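Long-range contacts in thiosulfate sulfurtransferase (Pseudomonas aeruginosa, PDB 1YT8), which probably transfers a sulfur atom from thiosulfate to cyanide, through a chain of rhodanese-like domains: residues D280-L285 / R321-V326; R21-L26 / V59-T64. All coordinates share one frame; numbering follows the deposited sequence.

Interaction 1: D280-L285 / R321-V326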
ATOM      1  N   ASP A 280      -5.608 -14.033  20.946  1.00 24.15           N
ATOM      2  CA  ASP A 280      -5.102 -15.075  20.062  1.00 22.95           C
ATOM      3  C   ASP A 280      -5.316 -14.695  18.597  1.00 20.71           C
ATOM      4  O   ASP A 280      -4.909 -15.424  17.697  1.00 20.61           O
ATOM      5  CB  ASP A 280      -5.804 -16.404  20.359  1.00 25.06           C
ATOM      6  CG  ASP A 280      -7.297 -16.342  20.104  1.00 27.58           C
ATOM      7  OD1 ASP A 280      -7.940 -15.380  20.574  1.00 29.75           O
ATOM      8  OD2 ASP A 280      -7.833 -17.258  19.441  1.00 31.27           O
ATOM      9  N   ARG A 281      -5.954 -13.551  18.359  1.00 19.64           N
ATOM     10  CA  ARG A 281      -6.217 -13.102  16.993  1.00 16.82           C
ATOM     11  C   ARG A 281      -5.788 -11.661  16.743  1.00 15.90           C
ATOM     12  O   ARG A 281      -5.722 -10.844  17.662  1.00 17.47           O
ATOM     13  CB  ARG A 281      -7.711 -13.230  16.653  1.00 18.08           C
ATOM     14  CG  ARG A 281      -8.253 -14.659  16.566  1.00 17.42           C
ATOM     15  CD  ARG A 281      -7.551 -15.476  15.490  1.00 18.24           C
ATOM     16  NE  ARG A 281      -7.715 -14.932  14.141  1.00 13.23           N
ATOM     17  CZ  ARG A 281      -8.855 -14.928  13.458  1.00 16.43           C
ATOM     18  NH1 ARG A 281      -9.962 -15.436  13.990  1.00 13.73           N
ATOM     19  NH2 ARG A 281      -8.888 -14.423  12.229  1.00 13.10           N
ATOM     20  N   THR A 282      -5.494 -11.368  15.482  1.00 14.97           N
ATOM     21  CA  THR A 282      -5.107 -10.031  15.051  1.00 14.42           C
ATOM     22  C   THR A 282      -6.361  -9.404  14.444  1.00 13.77           C
ATOM     23  O   THR A 282      -6.958  -9.975  13.537  1.00 15.24           O
ATOM     24  CB  THR A 282      -4.020 -10.079  13.957  1.00 15.85           C
ATOM     25  OG1 THR A 282      -2.818 -10.647  14.493  1.00 15.08           O
ATOM     26  CG2 THR A 282      -3.732  -8.678  13.438  1.00 16.78           C
ATOM     27  N   THR A 283      -6.755  -8.239  14.945  1.00 13.35           N
ATOM     28  CA  THR A 283      -7.942  -7.556  14.441  1.00 14.41           C
ATOM     29  C   THR A 283      -7.595  -6.142  13.992  1.00 15.61           C
ATOM     30  O   THR A 283      -7.204  -5.308  14.804  1.00 17.45           O
ATOM     31  CB  THR A 283      -9.041  -7.478  15.532  1.00 14.80           C
ATOM     32  OG1 THR A 283      -9.392  -8.804  15.948  1.00 14.09           O
ATOM     33  CG2 THR A 283     -10.285  -6.779  14.994  1.00 15.63           C
ATOM     34  N   TYR A 284      -7.727  -5.885  12.694  1.00 15.59           N
ATOM     35  CA  TYR A 284      -7.435  -4.570  12.129  1.00 14.90           C
ATOM     36  C   TYR A 284      -8.734  -3.773  12.014  1.00 14.43           C
ATOM     37  O   TYR A 284      -9.678  -4.223  11.370  1.00 15.79           O
ATOM     38  CB  TYR A 284      -6.840  -4.705  10.720  1.00 14.70           C
ATOM     39  CG  TYR A 284      -5.535  -5.466  10.606  1.00 15.10           C
ATOM     40  CD1 TYR A 284      -4.325  -4.887  10.992  1.00 15.27           C
ATOM     41  CD2 TYR A 284      -5.504  -6.747  10.054  1.00 16.00           C
ATOM     42  CE1 TYR A 284      -3.112  -5.565  10.822  1.00 15.50           C
ATOM     43  CE2 TYR A 284      -4.300  -7.433   9.882  1.00 16.22           C
ATOM     44  CZ  TYR A 284      -3.111  -6.835  10.267  1.00 15.80           C
ATOM     45  OH  TYR A 284      -1.931  -7.511  10.098  1.00 13.83           O
ATOM     46  N   LEU A 285      -8.779  -2.595  12.630  1.00 15.87           N
ATOM     47  CA  LEU A 285      -9.957  -1.727  12.559  1.00 16.10           C
ATOM     48  C   LEU A 285      -9.642  -0.697  11.474  1.00 14.61           C
ATOM     49  O   LEU A 285      -8.796   0.175  11.671  1.00 16.28           O
ATOM     50  CB  LEU A 285     -10.182  -1.030  13.903  1.00 15.44           C
ATOM     51  CG  LEU A 285     -11.387  -0.088  13.998  1.00 16.61           C
ATOM     52  CD1 LEU A 285     -12.675  -0.854  13.680  1.00 15.46           C
ATOM     53  CD2 LEU A 285     -11.449   0.507  15.397  1.00 15.05           C
ATOM     54  N   ARG A 321      -1.483 -12.681   7.190  1.00 13.94           N
ATOM     55  CA  ARG A 321      -2.438 -13.492   6.445  1.00 14.64           C
ATOM     56  C   ARG A 321      -3.154 -14.369   7.469  1.00 14.47           C
ATOM     57  O   ARG A 321      -2.510 -15.023   8.291  1.00 16.78           O
ATOM     58  CB  ARG A 321      -1.703 -14.356   5.413  1.00 11.87           C
ATOM     59  CG  ARG A 321      -2.616 -15.134   4.473  1.00 13.35           C
ATOM     60  CD  ARG A 321      -3.564 -14.219   3.695  1.00 14.95           C
ATOM     61  NE  ARG A 321      -4.276 -14.962   2.659  1.00 15.47           N
ATOM     62  CZ  ARG A 321      -5.368 -14.535   2.034  1.00 15.89           C
ATOM     63  NH1 ARG A 321      -5.896 -13.355   2.336  1.00 16.18           N
ATOM     64  NH2 ARG A 321      -5.930 -15.289   1.097  1.00 13.82           N
ATOM     65  N   GLY A 322      -4.483 -14.375   7.424  1.00 13.67           N
ATOM     66  CA  GLY A 322      -5.241 -15.159   8.383  1.00 13.54           C
ATOM     67  C   GLY A 322      -5.848 -14.271   9.458  1.00 14.02           C
ATOM     68  O   GLY A 322      -6.659 -14.729  10.267  1.00 15.53           O
ATOM     69  N   ALA A 323      -5.453 -12.998   9.464  1.00 13.71           N
ATOM     70  CA  ALA A 323      -5.960 -12.024  10.431  1.00 13.50           C
ATOM     71  C   ALA A 323      -7.428 -11.699  10.182  1.00 15.10           C
ATOM     72  O   ALA A 323      -8.026 -12.169   9.215  1.00 14.95           O
ATOM     73  CB  ALA A 323      -5.136 -10.740  10.379  1.00 13.35           C
ATOM     74  N   ARG A 324      -7.969 -10.853  11.054  1.00 16.08           N
ATOM     75  CA  ARG A 324      -9.366 -10.435  11.047  1.00 18.11           C
ATOM     76  C   ARG A 324      -9.469  -8.938  10.732  1.00 16.33           C
ATOM     77  O   ARG A 324      -8.701  -8.148  11.269  1.00 16.06           O
ATOM     78  CB  ARG A 324      -9.922 -10.711  12.448  1.00 21.61           C
ATOM     79  CG  ARG A 324     -11.345 -11.137  12.528  1.00 25.65           C
ATOM     80  CD  ARG A 324     -11.566 -12.033  13.753  1.00 23.86           C
ATOM     81  NE  ARG A 324     -11.061 -11.493  15.021  1.00 21.60           N
ATOM     82  CZ  ARG A 324     -11.299 -12.064  16.202  1.00 23.24           C
ATOM     83  NH1 ARG A 324     -12.023 -13.174  16.258  1.00 21.46           N
ATOM     84  NH2 ARG A 324     -10.828 -11.538  17.327  1.00 22.78           N
ATOM     85  N   LEU A 325     -10.417  -8.554   9.875  1.00 14.93           N
ATOM     86  CA  LEU A 325     -10.615  -7.146   9.512  1.00 15.17           C
ATOM     87  C   LEU A 325     -12.019  -6.634   9.860  1.00 13.43           C
ATOM     88  O   LEU A 325     -13.008  -7.328   9.650  1.00 13.34           O
ATOM     89  CB  LEU A 325     -10.392  -6.934   8.009  1.00 18.45           C
ATOM     90  CG  LEU A 325      -8.976  -6.874   7.429  1.00 19.43           C
ATOM     91  CD1 LEU A 325      -8.203  -8.130   7.755  1.00 19.49           C
ATOM     92  CD2 LEU A 325      -9.079  -6.684   5.925  1.00 22.48           C
ATOM     93  N   VAL A 326     -12.096  -5.416  10.391  1.00 15.46           N
ATOM     94  CA  VAL A 326     -13.379  -4.797  10.731  1.00 14.81           C
ATOM     95  C   VAL A 326     -13.424  -3.459   9.989  1.00 14.27           C
ATOM     96  O   VAL A 326     -12.583  -2.591  10.213  1.00 14.81           O
ATOM     97  CB  VAL A 326     -13.511  -4.544  12.243  1.00 13.71           C
ATOM     98  CG1 VAL A 326     -14.823  -3.830  12.536  1.00 14.83           C
ATOM     99  CG2 VAL A 326     -13.454  -5.862  12.993  1.00 16.30           C
TER

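Interaction 2: R21-L26 / V59-T64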
ATOM      1  N   ARG A  21      -5.082 -21.788   7.353  1.00 14.63           N
ATOM      2  CA  ARG A  21      -5.494 -20.411   7.580  1.00 13.83           C
ATOM      3  C   ARG A  21      -5.171 -19.911   8.984  1.00 14.78           C
ATOM      4  O   ARG A  21      -5.951 -19.181   9.600  1.00 14.53           O
ATOM      5  CB  ARG A  21      -6.982 -20.257   7.256  1.00 18.83           C
ATOM      6  CG  ARG A  21      -7.244 -20.596   5.805  1.00 20.23           C
ATOM      7  CD  ARG A  21      -8.702 -20.604   5.434  1.00 24.00           C
ATOM      8  NE  ARG A  21      -8.865 -21.177   4.099  1.00 26.40           N
ATOM      9  CZ  ARG A  21     -10.035 -21.354   3.497  1.00 27.08           C
ATOM     10  NH1 ARG A  21     -11.157 -21.000   4.108  1.00 27.00           N
ATOM     11  NH2 ARG A  21     -10.080 -21.887   2.283  1.00 26.83           N
ATOM     12  N   ARG A  22      -4.007 -20.319   9.488  1.00 13.75           N
ATOM     13  CA  ARG A  22      -3.540 -19.884  10.799  1.00 13.26           C
ATOM     14  C   ARG A  22      -2.788 -18.572  10.566  1.00 13.76           C
ATOM     15  O   ARG A  22      -2.091 -18.424   9.563  1.00 15.21           O
ATOM     16  CB  ARG A  22      -2.581 -20.914  11.412  1.00 15.18           C
ATOM     17  CG  ARG A  22      -3.208 -22.261  11.744  1.00 16.60           C
ATOM     18  CD  ARG A  22      -2.262 -23.108  12.607  1.00 19.23           C
ATOM     19  NE  ARG A  22      -1.066 -23.546  11.887  1.00 19.57           N
ATOM     20  CZ  ARG A  22      -0.986 -24.664  11.170  1.00 19.25           C
ATOM     21  NH1 ARG A  22      -2.037 -25.469  11.073  1.00 18.22           N
ATOM     22  NH2 ARG A  22       0.149 -24.984  10.557  1.00 19.69           N
ATOM     23  N   GLU A  23      -2.919 -17.624  11.489  1.00 13.97           N
ATOM     24  CA  GLU A  23      -2.243 -16.341  11.336  1.00 13.26           C
ATOM     25  C   GLU A  23      -0.739 -16.474  11.198  1.00 13.90           C
ATOM     26  O   GLU A  23      -0.102 -17.263  11.904  1.00 15.49           O
ATOM     27  CB  GLU A  23      -2.554 -15.422  12.515  1.00 14.02           C
ATOM     28  CG  GLU A  23      -4.017 -15.038  12.629  1.00 14.29           C
ATOM     29  CD  GLU A  23      -4.236 -13.896  13.598  1.00 14.63           C
ATOM     30  OE1 GLU A  23      -3.249 -13.440  14.217  1.00 15.28           O
ATOM     31  OE2 GLU A  23      -5.395 -13.452  13.740  1.00 15.79           O
ATOM     32  N   LEU A  24      -0.177 -15.697  10.280  1.00 13.61           N
ATOM     33  CA  LEU A  24       1.260 -15.692  10.051  1.00 14.66           C
ATOM     34  C   LEU A  24       1.655 -14.412   9.334  1.00 14.76           C
ATOM     35  O   LEU A  24       0.843 -13.788   8.644  1.00 13.98           O
ATOM     36  CB  LEU A  24       1.679 -16.904   9.205  1.00 15.29           C
ATOM     37  CG  LEU A  24       1.200 -16.988   7.752  1.00 13.72           C
ATOM     38  CD1 LEU A  24       2.113 -16.171   6.840  1.00 16.14           C
ATOM     39  CD2 LEU A  24       1.206 -18.439   7.307  1.00 17.65           C
ATOM     40  N   ALA A  25       2.906 -14.014   9.519  1.00 14.96           N
ATOM     41  CA  ALA A  25       3.436 -12.834   8.861  1.00 15.11           C
ATOM     42  C   ALA A  25       4.741 -13.261   8.201  1.00 16.24           C
ATOM     43  O   ALA A  25       5.713 -13.573   8.886  1.00 16.66           O
ATOM     44  CB  ALA A  25       3.687 -11.718   9.877  1.00 16.17           C
ATOM     45  N   LEU A  26       4.735 -13.313   6.871  1.00 13.85           N
ATOM     46  CA  LEU A  26       5.915 -13.687   6.090  1.00 14.08           C
ATOM     47  C   LEU A  26       6.465 -12.368   5.567  1.00 14.64           C
ATOM     48  O   LEU A  26       5.911 -11.783   4.635  1.00 13.64           O
ATOM     49  CB  LEU A  26       5.512 -14.591   4.924  1.00 11.37           C
ATOM     50  CG  LEU A  26       6.609 -15.035   3.956  1.00 12.41           C
ATOM     51  CD1 LEU A  26       7.691 -15.791   4.714  1.00 11.86           C
ATOM     52  CD2 LEU A  26       6.004 -15.913   2.873  1.00 12.18           C
ATOM     53  N   VAL A  59       1.787  -5.821  12.147  1.00 14.51           N
ATOM     54  CA  VAL A  59       1.805  -7.080  12.891  1.00 15.83           C
ATOM     55  C   VAL A  59       1.658  -6.714  14.371  1.00 16.51           C
ATOM     56  O   VAL A  59       2.604  -6.835  15.146  1.00 15.89           O
ATOM     57  CB  VAL A  59       3.137  -7.855  12.684  1.00 15.79           C
ATOM     58  CG1 VAL A  59       3.047  -9.235  13.337  1.00 16.78           C
ATOM     59  CG2 VAL A  59       3.441  -7.999  11.198  1.00 16.84           C
ATOM     60  N   PRO A  60       0.459  -6.257  14.777  1.00 16.39           N
ATOM     61  CA  PRO A  60       0.179  -5.859  16.161  1.00 17.75           C
ATOM     62  C   PRO A  60       0.299  -6.935  17.244  1.00 18.76           C
ATOM     63  O   PRO A  60       0.730  -6.638  18.359  1.00 19.48           O
ATOM     64  CB  PRO A  60      -1.231  -5.275  16.072  1.00 17.02           C
ATOM     65  CG  PRO A  60      -1.855  -6.086  14.985  1.00 19.14           C
ATOM     66  CD  PRO A  60      -0.752  -6.130  13.945  1.00 17.14           C
ATOM     67  N   ARG A  61      -0.081  -8.169  16.926  1.00 19.03           N
ATOM     68  CA  ARG A  61      -0.008  -9.263  17.900  1.00 20.64           C
ATOM     69  C   ARG A  61       1.444  -9.664  18.116  1.00 20.29           C
ATOM     70  O   ARG A  61       2.082 -10.215  17.220  1.00 20.89           O
ATOM     71  CB  ARG A  61      -0.796 -10.477  17.409  1.00 23.38           C
ATOM     72  CG  ARG A  61      -2.027 -10.814  18.226  1.00 29.08           C
ATOM     73  CD  ARG A  61      -2.132 -12.323  18.420  1.00 30.59           C
ATOM     74  NE  ARG A  61      -1.986 -13.052  17.162  1.00 31.23           N
ATOM     75  CZ  ARG A  61      -1.746 -14.356  17.081  1.00 33.89           C
ATOM     76  NH1 ARG A  61      -1.622 -15.075  18.189  1.00 36.05           N
ATOM     77  NH2 ARG A  61      -1.623 -14.942  15.898  1.00 31.67           N
ATOM     78  N   ARG A  62       1.961  -9.403  19.311  1.00 19.67           N
ATOM     79  CA  ARG A  62       3.351  -9.705  19.617  1.00 19.78           C
ATOM     80  C   ARG A  62       3.736 -11.176  19.508  1.00 18.85           C
ATOM     81  O   ARG A  62       4.911 -11.491  19.317  1.00 20.36           O
ATOM     82  CB  ARG A  62       3.710  -9.171  21.007  1.00 21.83           C
ATOM     83  CG  ARG A  62       3.534  -7.657  21.159  1.00 25.06           C
ATOM     84  CD  ARG A  62       4.416  -6.868  20.198  1.00 28.02           C
ATOM     85  NE  ARG A  62       4.451  -5.438  20.515  1.00 30.06           N
ATOM     86  CZ  ARG A  62       3.513  -4.555  20.180  1.00 30.98           C
ATOM     87  NH1 ARG A  62       2.439  -4.933  19.501  1.00 31.62           N
ATOM     88  NH2 ARG A  62       3.649  -3.283  20.534  1.00 32.19           N
ATOM     89  N   ASP A  63       2.767 -12.081  19.623  1.00 18.75           N
ATOM     90  CA  ASP A  63       3.081 -13.503  19.519  1.00 19.09           C
ATOM     91  C   ASP A  63       2.658 -14.114  18.179  1.00 17.71           C
ATOM     92  O   ASP A  63       2.462 -15.323  18.069  1.00 17.04           O
ATOM     93  CB  ASP A  63       2.470 -14.279  20.700  1.00 22.01           C
ATOM     94  CG  ASP A  63       0.957 -14.390  20.621  1.00 26.26           C
ATOM     95  OD1 ASP A  63       0.310 -13.456  20.104  1.00 27.25           O
ATOM     96  OD2 ASP A  63       0.415 -15.415  21.096  1.00 28.84           O
ATOM     97  N   THR A  64       2.521 -13.270  17.159  1.00 17.75           N
ATOM     98  CA  THR A  64       2.163 -13.739  15.819  1.00 17.36           C
ATOM     99  C   THR A  64       3.368 -14.492  15.259  1.00 14.75           C
ATOM    100  O   THR A  64       4.508 -14.058  15.436  1.00 16.39           O
ATOM    101  CB  THR A  64       1.893 -12.566  14.841  1.00 18.00           C
ATOM    102  OG1 THR A  64       0.792 -11.780  15.305  1.00 19.56           O
ATOM    103  CG2 THR A  64       1.584 -13.096  13.442  1.00 17.05           C
TER

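Interaction 1: D280-L285 / R321-V326
Arg324 N donates to Thr282 O at 2.8 Å, and the backbones run on side by side from there, with Tyr284 N bonded to Arg324 O at 2.8 Å and Val326 N to Tyr284 O. The Arg324 side chain reaches the same partner strand: its NE donates to Thr283 OG1 over 3.3 Å, and the hydroxyl oxygen sits almost in the guanidinium plane, while NH2 adds a weak bond of 3.4 Å to that oxygen. A bend at chi3 (51°) folds the Arg324 chain back and brings this edge to the hydroxyl. One guanidinium face rests on the neighbouring side chain, with Arg281 CB 3.6 Å from Arg324 NH2. The two arginines cross nearly at right angles, their terminal planes 44° apart and their NH1 atoms separated by 3.8 Å. Each has its own carboxylate, Glu23 for Arg281 and Glu278 for Arg324, which should offset the likeness of charge; Arg324 also makes a cation-pi contact with Trp275. Arg281 is long enough to curl across to the other segment, where its NH2 donates to Gly322 O (3.0 Å). Glycine suits that corner, because phi there is positive (104°).

Tyr284 and Leu325 turn to the face opposite Thr283 and Arg324. Small Ala323 lets the tyrosine ring come close, Tyr284 CE2 lying 3.4 Å from Ala323 CB, while Leu325 CD1 meets the ring at its edge; the phenol oxygen is held by Arg58 O and Val320 N. Leu285 and Val326 touch through methyls on the other face, against helix 269-277. Neighbouring strands 283-287 and 324-328, second and fourth in the chain order of their sheet, thus begin a parallel pair in the middle of the five-stranded, helix-flanked sheet of the rhodanese fold.

Interaction 2: R21-L26 / V59-T64
Leu24 and Thr64 are the nearest CA pair, 6.2 Å apart, and no backbone hydrogen bond joins the two segments. The polar link is a salt bridge: Arg61 NH2 donates to Glu23 OE1 over 2.8 Å, while Arg61 NE reaches the same oxygen by a weak bond of 3.2 Å. NH2 comes from above the carboxylate plane, which stands 74° from the guanidinium. With CG anti to the carbonyl carbon and the chain extended beyond it, Glu23 carries its carboxylate out to the guanidinium; the other oxygen turns to Thr282 and Arg281 of 280-285. On its other flank Arg61 NH1 pairs with Asp63 OD1 (3.2 Å), and the guanidinium thus bridges two acids.

These charges sit at the entry to strands 25-28 and 66-69, parallel neighbours in the first rhodanese-like sheet, whose backbone pairing starts where Ala25 bonds to Pro65 and Thr67. Residues Arg61 to Thr64 form a type I beta turn leading into strand 66-69. The carbonyl that opens the turn, Arg61 O, accepts from both Thr64 N and Thr64 OG1 (2.8 Å), a use of the hydroxyl that leaves Thr64 CG2 pointing across to Leu24 CA and Ala25. Ala25 is small enough to let Val59, just past helix 51-58, come close, and Val59 CG2 rests 4.0 Å from Ala25 CB.

In the fold
Interactions 1 and 2 occupy related places in two rhodanese-like domains, their centres about 9 Å apart. Interaction 1 includes the starts of the second and fourth strands of its sheet; in interaction 2 segment 21-26 enters the second strand while 59-64 stops just short of the fourth. They meet at Glu23: its OE2 takes Thr282 N at 2.7 Å in a probable hydrogen bond and Arg281 NE at 2.8 Å in a salt bridge. One carboxylate therefore joins the first domain to the third. Thr282 OG1 also packs on Arg61 CB (3.6 Å). Neither contact includes a sulfite-pocket residue; Cys193 to Arg198 and Gln312 line that pocket, Gln312 belonging to the chain between 280-285 and 321-326.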